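Local coordinates for poly-gamma-glutamate hydrolase (Bacillus phage phiNIT1, PDB 3A9L), which is a zinc-dependent peptidase that hydrolyses the gamma-glutamyl linkages of bacterial poly-gamma-glutamate, at residues V21-V27 with Y64-L70; L93-A99 with I152-S158; T113-N119 with K160-I166. All coordinates share one frame; numbering follows the deposited sequence.

Interaction 1 (V21-V27 with Y64-L70)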
loop_
_atom_site.group_PDB
_atom_site.type_symbol
_atom_site.label_atom_id
_atom_site.label_comp_id
_atom_site.label_asym_id
_atom_site.label_seq_id
_atom_site.Cartn_x
_atom_site.Cartn_y
_atom_site.Cartn_z
ATOM N N VAL A 21 13.334 7.247 4.526
ATOM C CA VAL A 21 14.040 7.914 5.619
ATOM C C VAL A 21 13.197 9.037 6.268
ATOM O O VAL A 21 12.937 8.983 7.464
ATOM C CB VAL A 21 15.490 8.388 5.245
ATOM C CG1 VAL A 21 16.078 9.222 6.373
ATOM C CG2 VAL A 21 16.408 7.199 4.943
ATOM N N ALA A 22 12.782 10.046 5.501
ATOM C CA ALA A 22 11.849 11.081 6.013
ATOM C C ALA A 22 10.347 10.740 5.836
ATOM O O ALA A 22 9.489 11.237 6.588
ATOM C CB ALA A 22 12.149 12.440 5.393
ATOM N N TYR A 23 10.016 9.926 4.825
ATOM C CA TYR A 23 8.627 9.630 4.571
ATOM C C TYR A 23 8.462 8.259 3.873
ATOM O O TYR A 23 9.396 7.762 3.250
ATOM C CB TYR A 23 7.975 10.738 3.710
ATOM C CG TYR A 23 8.340 10.638 2.252
ATOM C CD1 TYR A 23 9.531 11.200 1.774
ATOM C CD2 TYR A 23 7.487 9.973 1.336
ATOM C CE1 TYR A 23 9.868 11.127 0.403
ATOM C CE2 TYR A 23 7.833 9.876 -0.003
ATOM C CZ TYR A 23 9.010 10.450 -0.462
ATOM O OH TYR A 23 9.337 10.366 -1.782
ATOM N N ASN A 24 7.286 7.657 4.056
ATOM C CA ASN A 24 6.866 6.512 3.241
ATOM C C ASN A 24 5.410 6.705 2.749
ATOM O O ASN A 24 4.692 7.589 3.234
ATOM C CB ASN A 24 7.167 5.154 3.931
ATOM C CG ASN A 24 6.187 4.774 5.048
ATOM O OD1 ASN A 24 5.048 5.211 5.107
ATOM N ND2 ASN A 24 6.639 3.893 5.903
ATOM N N ILE A 25 5.010 5.913 1.752
ATOM C CA ILE A 25 3.639 5.899 1.284
ATOM C C ILE A 25 3.080 4.466 1.342
ATOM O O ILE A 25 3.748 3.485 0.929
ATOM C CB ILE A 25 3.516 6.453 -0.161
ATOM C CG1 ILE A 25 4.372 7.734 -0.356
ATOM C CG2 ILE A 25 2.033 6.740 -0.494
ATOM C CD1 ILE A 25 4.361 8.291 -1.775
ATOM N N GLU A 26 1.843 4.361 1.819
ATOM C CA GLU A 26 1.126 3.088 1.974
ATOM C C GLU A 26 -0.220 3.169 1.268
ATOM O O GLU A 26 -0.939 4.173 1.390
ATOM C CB GLU A 26 0.892 2.769 3.461
ATOM C CG GLU A 26 2.128 2.632 4.320
ATOM C CD GLU A 26 1.828 1.889 5.624
ATOM O OE1 GLU A 26 0.672 1.913 6.103
ATOM O OE2 GLU A 26 2.740 1.252 6.163
ATOM N N VAL A 27 -0.597 2.107 0.542
ATOM C CA VAL A 27 -1.875 2.100 -0.222
ATOM C C VAL A 27 -2.490 0.700 -0.139
ATOM O O VAL A 27 -1.808 -0.294 -0.320
ATOM C CB VAL A 27 -1.660 2.434 -1.726
ATOM C CG1 VAL A 27 -2.995 2.506 -2.482
ATOM C CG2 VAL A 27 -0.882 3.721 -1.942
ATOM N N TYR A 64 -5.036 4.937 2.232
ATOM C CA TYR A 64 -3.847 5.596 1.688
ATOM C C TYR A 64 -3.282 6.412 2.808
ATOM O O TYR A 64 -4.059 7.081 3.484
ATOM C CB TYR A 64 -4.209 6.534 0.548
ATOM C CG TYR A 64 -3.047 7.415 0.134
ATOM C CD1 TYR A 64 -2.797 8.631 0.793
ATOM C CD2 TYR A 64 -2.209 7.045 -0.895
ATOM C CE1 TYR A 64 -1.765 9.425 0.430
ATOM C CE2 TYR A 64 -1.166 7.854 -1.279
ATOM C CZ TYR A 64 -0.948 9.025 -0.608
ATOM O OH TYR A 64 0.092 9.824 -0.949
ATOM N N LEU A 65 -1.955 6.373 2.989
ATOM C CA LEU A 65 -1.260 7.180 4.018
ATOM C C LEU A 65 0.056 7.735 3.518
ATOM O O LEU A 65 0.947 6.968 3.147
ATOM C CB LEU A 65 -0.918 6.307 5.220
ATOM C CG LEU A 65 -1.963 5.594 6.023
ATOM C CD1 LEU A 65 -1.231 4.716 6.987
ATOM C CD2 LEU A 65 -2.849 6.617 6.771
ATOM N N PHE A 66 0.200 9.052 3.511
ATOM C CA PHE A 66 1.515 9.673 3.263
ATOM C C PHE A 66 2.060 9.972 4.628
ATOM O O PHE A 66 1.487 10.797 5.348
ATOM C CB PHE A 66 1.394 10.964 2.420
ATOM C CG PHE A 66 2.718 11.583 2.058
ATOM C CD1 PHE A 66 3.314 12.527 2.917
ATOM C CD2 PHE A 66 3.361 11.275 0.859
ATOM C CE1 PHE A 66 4.550 13.102 2.609
ATOM C CE2 PHE A 66 4.590 11.853 0.546
ATOM C CZ PHE A 66 5.181 12.775 1.424
ATOM N N GLN A 67 3.127 9.257 5.007
ATOM C CA GLN A 67 3.559 9.204 6.419
ATOM C C GLN A 67 4.904 9.874 6.638
ATOM O O GLN A 67 5.852 9.549 5.928
ATOM C CB GLN A 67 3.705 7.734 6.871
ATOM C CG GLN A 67 2.406 6.909 6.978
ATOM C CD GLN A 67 2.578 5.687 7.884
ATOM O OE1 GLN A 67 2.014 5.633 8.970
ATOM N NE2 GLN A 67 3.414 4.751 7.476
ATOM N N GLY A 68 4.982 10.784 7.625
ATOM C CA GLY A 68 6.274 11.231 8.166
ATOM C C GLY A 68 6.929 10.178 9.051
ATOM O O GLY A 68 6.253 9.531 9.856
ATOM N N LEU A 69 8.238 10.015 8.901
ATOM C CA LEU A 69 9.019 8.981 9.597
ATOM C C LEU A 69 10.117 9.522 10.491
ATOM O O LEU A 69 10.812 8.746 11.174
ATOM C CB LEU A 69 9.692 8.030 8.595
ATOM C CG LEU A 69 8.836 7.324 7.540
ATOM C CD1 LEU A 69 9.673 6.350 6.713
ATOM C CD2 LEU A 69 7.734 6.602 8.231
ATOM N N LEU A 70 10.271 10.836 10.501
ATOM C CA LEU A 70 11.367 11.431 11.226
ATOM C C LEU A 70 11.052 11.286 12.695
ATOM O O LEU A 70 9.890 11.297 13.092
ATOM C CB LEU A 70 11.588 12.897 10.840
ATOM C CG LEU A 70 11.949 13.092 9.365
ATOM C CD1 LEU A 70 11.348 14.386 8.808
ATOM C CD2 LEU A 70 13.447 13.030 9.153
HETATM O O HOH W 1 13.481 8.591 10.600
HETATM O O HOH W 2 5.276 2.708 8.035
#
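The torsions of Asn24 and Gln67 place their amides alongside each other: Asn24 CG lies between its backbone N and carbonyl carbon (chi1 77°), and Gln67 CG is anti to its carbonyl carbon, beside the backbone N, with the chain extended beyond. They top an antiparallel ladder in which strand 23-27 pairs with strand 64-68 at the edge of the mixed sheet within this chain. Gln67 NE2 donates to Asn24 OD1 over 2.9 Å, in the carbonyl plane and on a lone pair, with the amide planes 31° apart. The far ends are also held: Gln67 OE1 bonds to Thr49 of helix 48-59, and a water accepts from Asn24 ND2. Glu26 lies on this same face, its OE1 3.5 Å from Leu65 CD1 and hydrogen-bonded to Tyr53. Beneath the amides, Asn24 and Gln67 form a hydrogen-bonded pair, as do Glu26 and Leu65.

The other face is largely aromatic and aliphatic, with Tyr64 OH bonded to Glu86. The rings of Tyr23 and Phe66 run nearly parallel, planes at 18°, but are slid apart and barely overlap, with Tyr23 CD2 3.5 Å from Phe66 CE2. Ile25 divides its branches between two neighbours: CG2 reaches Tyr64 CE2 at 3.5 Å, and CG1 lies 3.9 Å from Phe66 CD2. Leu13 and Ile10 of helix 10-16 pack on Phe66. On its far side from strand 64-68, strand 23-27 pairs through Ile25, Glu26 and Val27 with a strand of the second subunit, so the sheet continues across the dimer. Past the ladder's end, Leu69 N donates to Ala22 O from well above the carbonyl plane, and a water gives protons to both Val21 O and Leu69 O, at 2.7 Å from the latter.

Interaction 2 (L93-A99 with I152-S158)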
loop_
_atom_site.group_PDB
_atom_site.type_symbol
_atom_site.label_atom_id
_atom_site.label_comp_id
_atom_site.label_asym_id
_atom_site.label_seq_id
_atom_site.Cartn_x
_atom_site.Cartn_y
_atom_site.Cartn_z
ATOM N N LEU A 93 -7.827 8.624 -5.136
ATOM C CA LEU A 93 -9.057 9.401 -4.921
ATOM C C LEU A 93 -10.040 9.256 -6.079
ATOM O O LEU A 93 -11.232 9.012 -5.849
ATOM C CB LEU A 93 -8.759 10.878 -4.617
ATOM C CG LEU A 93 -8.573 11.208 -3.117
ATOM C CD1 LEU A 93 -9.920 11.169 -2.475
ATOM C CD2 LEU A 93 -7.625 10.224 -2.419
ATOM N N SER A 94 -9.531 9.368 -7.306
ATOM C CA SER A 94 -10.339 9.359 -8.517
ATOM C C SER A 94 -11.018 8.030 -8.784
ATOM O O SER A 94 -11.947 7.966 -9.609
ATOM C CB SER A 94 -9.480 9.696 -9.736
ATOM O OG SER A 94 -8.659 8.567 -10.040
ATOM N N LYS A 95 -10.532 6.982 -8.120
ATOM C CA LYS A 95 -11.058 5.614 -8.270
ATOM C C LYS A 95 -12.104 5.244 -7.200
ATOM O O LYS A 95 -12.619 4.113 -7.147
ATOM C CB LYS A 95 -9.892 4.614 -8.277
ATOM C CG LYS A 95 -8.846 4.832 -9.371
ATOM C CD LYS A 95 -9.468 4.866 -10.764
ATOM C CE LYS A 95 -8.408 4.663 -11.857
ATOM N NZ LYS A 95 -7.153 5.414 -11.585
ATOM N N HIS A 96 -12.439 6.217 -6.356
ATOM C CA HIS A 96 -13.434 5.994 -5.312
ATOM C C HIS A 96 -14.531 7.037 -5.341
ATOM O O HIS A 96 -14.274 8.238 -5.464
ATOM C CB HIS A 96 -12.798 6.007 -3.928
ATOM C CG HIS A 96 -11.768 4.955 -3.741
ATOM N ND1 HIS A 96 -10.489 5.078 -4.224
ATOM C CD2 HIS A 96 -11.825 3.754 -3.122
ATOM C CE1 HIS A 96 -9.801 3.994 -3.914
ATOM N NE2 HIS A 96 -10.596 3.170 -3.260
ATOM N N THR A 97 -15.761 6.565 -5.178
ATOM C CA THR A 97 -16.899 7.470 -5.068
ATOM C C THR A 97 -16.771 8.458 -3.934
ATOM O O THR A 97 -17.015 9.648 -4.122
ATOM C CB THR A 97 -18.191 6.700 -4.852
ATOM O OG1 THR A 97 -18.257 5.663 -5.832
ATOM C CG2 THR A 97 -19.440 7.651 -4.998
ATOM N N ASP A 98 -16.422 7.935 -2.759
ATOM C CA ASP A 98 -16.425 8.689 -1.535
ATOM C C ASP A 98 -15.035 8.681 -0.939
ATOM O O ASP A 98 -14.228 7.808 -1.252
ATOM C CB ASP A 98 -17.444 8.099 -0.556
ATOM C CG ASP A 98 -18.872 8.231 -1.054
ATOM O OD1 ASP A 98 -19.303 9.361 -1.369
ATOM O OD2 ASP A 98 -19.583 7.214 -1.148
ATOM N N ALA A 99 -14.762 9.657 -0.072
ATOM C CA ALA A 99 -13.488 9.741 0.621
ATOM C C ALA A 99 -13.670 10.426 1.958
ATOM O O ALA A 99 -14.408 11.414 2.066
ATOM C CB ALA A 99 -12.452 10.508 -0.229
ATOM N N ILE A 152 -7.727 17.848 -1.386
ATOM C CA ILE A 152 -7.645 16.425 -1.800
ATOM C C ILE A 152 -8.906 15.554 -1.531
ATOM O O ILE A 152 -9.320 14.791 -2.413
ATOM C CB ILE A 152 -6.367 15.710 -1.284
ATOM C CG1 ILE A 152 -6.282 14.268 -1.824
ATOM C CG2 ILE A 152 -6.290 15.711 0.250
ATOM C CD1 ILE A 152 -6.125 14.154 -3.351
ATOM N N VAL A 153 -9.517 15.678 -0.352
ATOM C CA VAL A 153 -10.720 14.898 -0.008
ATOM C C VAL A 153 -11.916 15.063 -0.969
ATOM O O VAL A 153 -12.648 14.099 -1.197
ATOM C CB VAL A 153 -11.185 15.077 1.484
ATOM C CG1 VAL A 153 -12.147 16.213 1.590
ATOM C CG2 VAL A 153 -11.869 13.796 1.973
ATOM N N ASN A 154 -12.085 16.245 -1.574
ATOM C CA ASN A 154 -13.176 16.463 -2.559
ATOM C C ASN A 154 -12.767 16.109 -3.999
ATOM O O ASN A 154 -13.481 16.456 -4.984
ATOM C CB ASN A 154 -13.640 17.927 -2.527
ATOM C CG ASN A 154 -14.150 18.358 -1.153
ATOM O OD1 ASN A 154 -14.802 17.579 -0.418
ATOM N ND2 ASN A 154 -13.801 19.604 -0.768
ATOM N N ARG A 155 -11.626 15.432 -4.134
ATOM C CA ARG A 155 -11.189 15.010 -5.451
ATOM C C ARG A 155 -11.381 13.498 -5.618
ATOM O O ARG A 155 -10.785 12.884 -6.507
ATOM C CB ARG A 155 -9.751 15.427 -5.723
ATOM C CG ARG A 155 -9.522 16.930 -5.560
ATOM C CD ARG A 155 -8.087 17.242 -5.839
ATOM N NE ARG A 155 -7.729 16.905 -7.216
ATOM C CZ ARG A 155 -6.482 16.892 -7.674
ATOM N NH1 ARG A 155 -5.464 17.221 -6.878
ATOM N NH2 ARG A 155 -6.255 16.580 -8.943
ATOM N N CYS A 156 -12.226 12.913 -4.773
ATOM C CA CYS A 156 -12.808 11.591 -5.075
ATOM C C CYS A 156 -13.725 11.746 -6.307
ATOM O O CYS A 156 -13.893 12.854 -6.840
ATOM C CB CYS A 156 -13.535 11.002 -3.863
ATOM S SG CYS A 156 -14.816 12.104 -3.231
ATOM N N ALA A 157 -14.256 10.628 -6.789
ATOM C CA ALA A 157 -15.030 10.622 -8.009
ATOM C C ALA A 157 -16.298 11.467 -7.899
ATOM O O ALA A 157 -16.683 12.146 -8.852
ATOM C CB ALA A 157 -15.353 9.199 -8.443
ATOM N N SER A 158 -16.924 11.439 -6.726
ATOM C CA SER A 158 -18.165 12.166 -6.521
ATOM C C SER A 158 -17.866 13.670 -6.419
ATOM O O SER A 158 -18.755 14.501 -6.652
ATOM C CB SER A 158 -18.919 11.636 -5.299
ATOM O OG SER A 158 -18.219 11.967 -4.091
HETATM O O HOH W 3 -20.248 11.690 -2.509
#
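Two irregular pieces of backbone meet here, the descent from helix 87-94 into strand 98-105 and the turn 152-158, and they are joined by the peptide N-H groups of Ala157 and Ser158, which donate to the carbonyls of His96 and Thr97. The first of these bonds is short and straight, Ala157 N to His96 O at 2.7 Å with 167° at the hydrogen. Thr97 O is gripped twice by one residue: Ser158 N reaches it at 3.2 Å, and Ser158 OG donates at 2.6 Å almost in line with the C=O bond. That grip depends on a chi1 of 69°, which places OG between the serine's own N and carbonyl carbon and turns it back to the carbonyl that its N-H also uses. A water donates to both Ser158 OG and Asp98 OD1, extending the polar network to the carboxylate, whose OD2 bonds to Tyr207.

Cys156 fills the middle of the joint. Its CA-H points at Leu93 O, 3.1 Å away, while CB lies against Ala99 CB. Cys156 N is buried with no partner in the model. Leu93 leans into the turn, its CG 3.8 Å from Ile152 CD1, with the two side chains crossing at about a right angle. Further along, Val153 CG2 comes 3.5 Å from Ala99 O.

The zinc site lies beyond Ile152, whose side chain is about 6 Å from that of the ligand His103 and about 9 Å from the metal. Strand 34-42 backs the joint through Phe37 on Leu93 and Ile35 on Ala99, and on the other side Ala99 pairs with Val162 of strand 162-167, so the turn is fastened at the helix-to-strand junction beside the central strands.

Interaction 3 (T113-N119 with K160-I166)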
loop_
_atom_site.group_PDB
_atom_site.type_symbol
_atom_site.label_atom_id
_atom_site.label_comp_id
_atom_site.label_asym_id
_atom_site.label_seq_id
_atom_site.Cartn_x
_atom_site.Cartn_y
_atom_site.Cartn_z
ATOM N N THR A 113 -13.390 17.577 17.533
ATOM C CA THR A 113 -13.302 17.231 16.128
ATOM C C THR A 113 -14.184 18.174 15.295
ATOM O O THR A 113 -15.367 18.336 15.593
ATOM C CB THR A 113 -13.717 15.763 15.879
ATOM O OG1 THR A 113 -12.822 14.889 16.598
ATOM C CG2 THR A 113 -13.667 15.446 14.387
ATOM N N LEU A 114 -13.571 18.765 14.261
ATOM C CA LEU A 114 -14.190 19.737 13.369
ATOM C C LEU A 114 -14.314 19.096 11.997
ATOM O O LEU A 114 -13.303 18.824 11.317
ATOM C CB LEU A 114 -13.367 21.044 13.308
ATOM C CG LEU A 114 -12.914 21.651 14.654
ATOM C CD1 LEU A 114 -11.898 22.765 14.448
ATOM C CD2 LEU A 114 -14.118 22.161 15.457
ATOM N N VAL A 115 -15.562 18.829 11.610
ATOM C CA VAL A 115 -15.848 18.015 10.431
ATOM C C VAL A 115 -16.361 18.897 9.289
ATOM O O VAL A 115 -17.332 19.637 9.453
ATOM C CB VAL A 115 -16.896 16.926 10.758
ATOM C CG1 VAL A 115 -16.978 15.884 9.639
ATOM C CG2 VAL A 115 -16.569 16.246 12.085
ATOM N N GLY A 116 -15.716 18.804 8.134
ATOM C CA GLY A 116 -16.184 19.530 6.965
ATOM C C GLY A 116 -16.083 18.685 5.730
ATOM O O GLY A 116 -16.100 17.453 5.801
ATOM N N GLY A 117 -15.931 19.342 4.591
ATOM C CA GLY A 117 -15.913 18.653 3.322
ATOM C C GLY A 117 -17.241 18.913 2.618
ATOM O O GLY A 117 -18.162 19.477 3.222
ATOM N N LEU A 118 -17.345 18.508 1.350
ATOM C CA LEU A 118 -18.574 18.756 0.563
ATOM C C LEU A 118 -19.602 17.639 0.676
ATOM O O LEU A 118 -20.764 17.836 0.323
ATOM C CB LEU A 118 -18.246 19.048 -0.922
ATOM C CG LEU A 118 -17.574 20.409 -1.184
ATOM C CD1 LEU A 118 -16.999 20.446 -2.574
ATOM C CD2 LEU A 118 -18.524 21.622 -0.897
ATOM N N ASN A 119 -19.212 16.467 1.183
ATOM C CA ASN A 119 -20.214 15.424 1.426
ATOM C C ASN A 119 -21.015 15.688 2.713
ATOM O O ASN A 119 -20.670 15.187 3.763
ATOM C CB ASN A 119 -19.581 14.028 1.444
ATOM C CG ASN A 119 -20.627 12.917 1.455
ATOM O OD1 ASN A 119 -21.803 13.155 1.736
ATOM N ND2 ASN A 119 -20.200 11.701 1.150
ATOM N N LYS A 160 -17.082 15.094 -3.643
ATOM C CA LYS A 160 -17.634 15.500 -2.350
ATOM C C LYS A 160 -17.085 14.591 -1.252
ATOM O O LYS A 160 -17.512 13.434 -1.126
ATOM C CB LYS A 160 -19.160 15.388 -2.366
ATOM C CG LYS A 160 -19.889 16.187 -3.408
ATOM C CD LYS A 160 -21.396 15.935 -3.319
ATOM C CE LYS A 160 -21.750 14.447 -3.365
ATOM N NZ LYS A 160 -22.053 13.849 -2.013
ATOM N N GLY A 161 -16.142 15.104 -0.459
ATOM C CA GLY A 161 -15.464 14.310 0.548
ATOM C C GLY A 161 -15.809 14.789 1.954
ATOM O O GLY A 161 -16.587 15.717 2.097
ATOM N N VAL A 162 -15.258 14.137 2.986
ATOM C CA VAL A 162 -15.521 14.546 4.375
ATOM C C VAL A 162 -14.190 14.633 5.086
ATOM O O VAL A 162 -13.468 13.639 5.206
ATOM C CB VAL A 162 -16.393 13.528 5.156
ATOM C CG1 VAL A 162 -16.383 13.818 6.663
ATOM C CG2 VAL A 162 -17.811 13.482 4.622
ATOM N N GLN A 163 -13.889 15.807 5.601
ATOM C CA GLN A 163 -12.645 16.027 6.278
ATOM C C GLN A 163 -12.844 16.027 7.812
ATOM O O GLN A 163 -13.719 16.749 8.338
ATOM C CB GLN A 163 -12.041 17.371 5.818
ATOM C CG GLN A 163 -10.732 17.651 6.517
ATOM C CD GLN A 163 -10.125 18.993 6.153
ATOM O OE1 GLN A 163 -9.193 19.042 5.382
ATOM N NE2 GLN A 163 -10.645 20.088 6.744
ATOM N N LEU A 164 -12.029 15.253 8.531
ATOM C CA LEU A 164 -12.014 15.361 9.989
ATOM C C LEU A 164 -10.735 16.018 10.470
ATOM O O LEU A 164 -9.658 15.609 10.116
ATOM C CB LEU A 164 -12.174 13.999 10.695
ATOM C CG LEU A 164 -13.510 13.238 10.598
ATOM C CD1 LEU A 164 -13.754 12.712 9.197
ATOM C CD2 LEU A 164 -13.529 12.069 11.597
ATOM N N GLU A 165 -10.854 17.040 11.296
ATOM C CA GLU A 165 -9.651 17.682 11.824
ATOM C C GLU A 165 -9.691 17.476 13.329
ATOM O O GLU A 165 -10.551 18.050 14.011
ATOM C CB GLU A 165 -9.627 19.162 11.414
ATOM C CG GLU A 165 -9.198 19.434 9.923
ATOM C CD GLU A 165 -7.728 19.794 9.748
ATOM O OE1 GLU A 165 -6.994 19.837 10.732
ATOM O OE2 GLU A 165 -7.287 20.012 8.611
ATOM N N ILE A 166 -8.781 16.621 13.831
ATOM C CA ILE A 166 -8.826 16.158 15.195
ATOM C C ILE A 166 -7.756 16.851 16.045
ATOM O O ILE A 166 -6.575 16.845 15.702
ATOM C CB ILE A 166 -8.655 14.610 15.241
ATOM C CG1 ILE A 166 -9.407 13.959 14.060
ATOM C CG2 ILE A 166 -9.160 14.050 16.554
ATOM C CD1 ILE A 166 -9.281 12.458 14.075
HETATM O O HOH W 4 -12.753 19.583 8.813
HETATM O O HOH W 5 -17.409 11.370 0.177
#
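Leu114 and Gly116 of strand 113-116 pair with Glu165 and Gln163 of strand 162-166 in an antiparallel ladder of the mixed sheet, and this ladder is the tight part of the contact. Each pair exchanges two backbone bonds, the shortest from Gln163 N to Gly116 O at 2.8 Å. On the face of Val115 and Leu164, Val115 CG1 meets Val162 CG1 at 3.7 Å, beneath helix 120-132. Gly117 then turns with a positive phi of 106°, where a side chain would collide with Gly161 O and its own preceding carbonyl. On the opposite face Glu165 bends at chi2 (-97°), leading its carboxylate away from Leu114 toward the zinc ligand His103, near a phosphate ion probably taken up from the crystallisation liquor.

Packing is looser at the partly exposed end formed by Leu118 and Lys160. Here Lys160 CB lies 4.0 Å from Leu118 CB, and the lysine's bent tail brings NZ only within 3.8 Å of Asn119 OD1. That oxygen instead caps Leu122 N, with Asn119 at the N-cap of helix 120-132, while Asn119 N bonds to Gly161 O at 2.9 Å.

In the fold
From the N terminus, interaction 1 comes first: strand 23-29 forms one edge of the sheet within the chain, which then runs through strand 34-42 and helix 48-59 before strand 62-68 pairs beside it. This loop is complete before the other two open. Interaction 2 closes when 152-158 returns to 93-99, and interaction 3 when strand 162-167 comes back to strand 113-116 after helix 120-132. These two cross, since 113-119 lies between the segments of interaction 2 and 160-166 follows both. They also touch, through the probable hydrogen bond from Gly161 N to Asn154 OD1. Interactions 1 and 3 lie on opposite sides of the chain's centre, about 22 Å apart between centres.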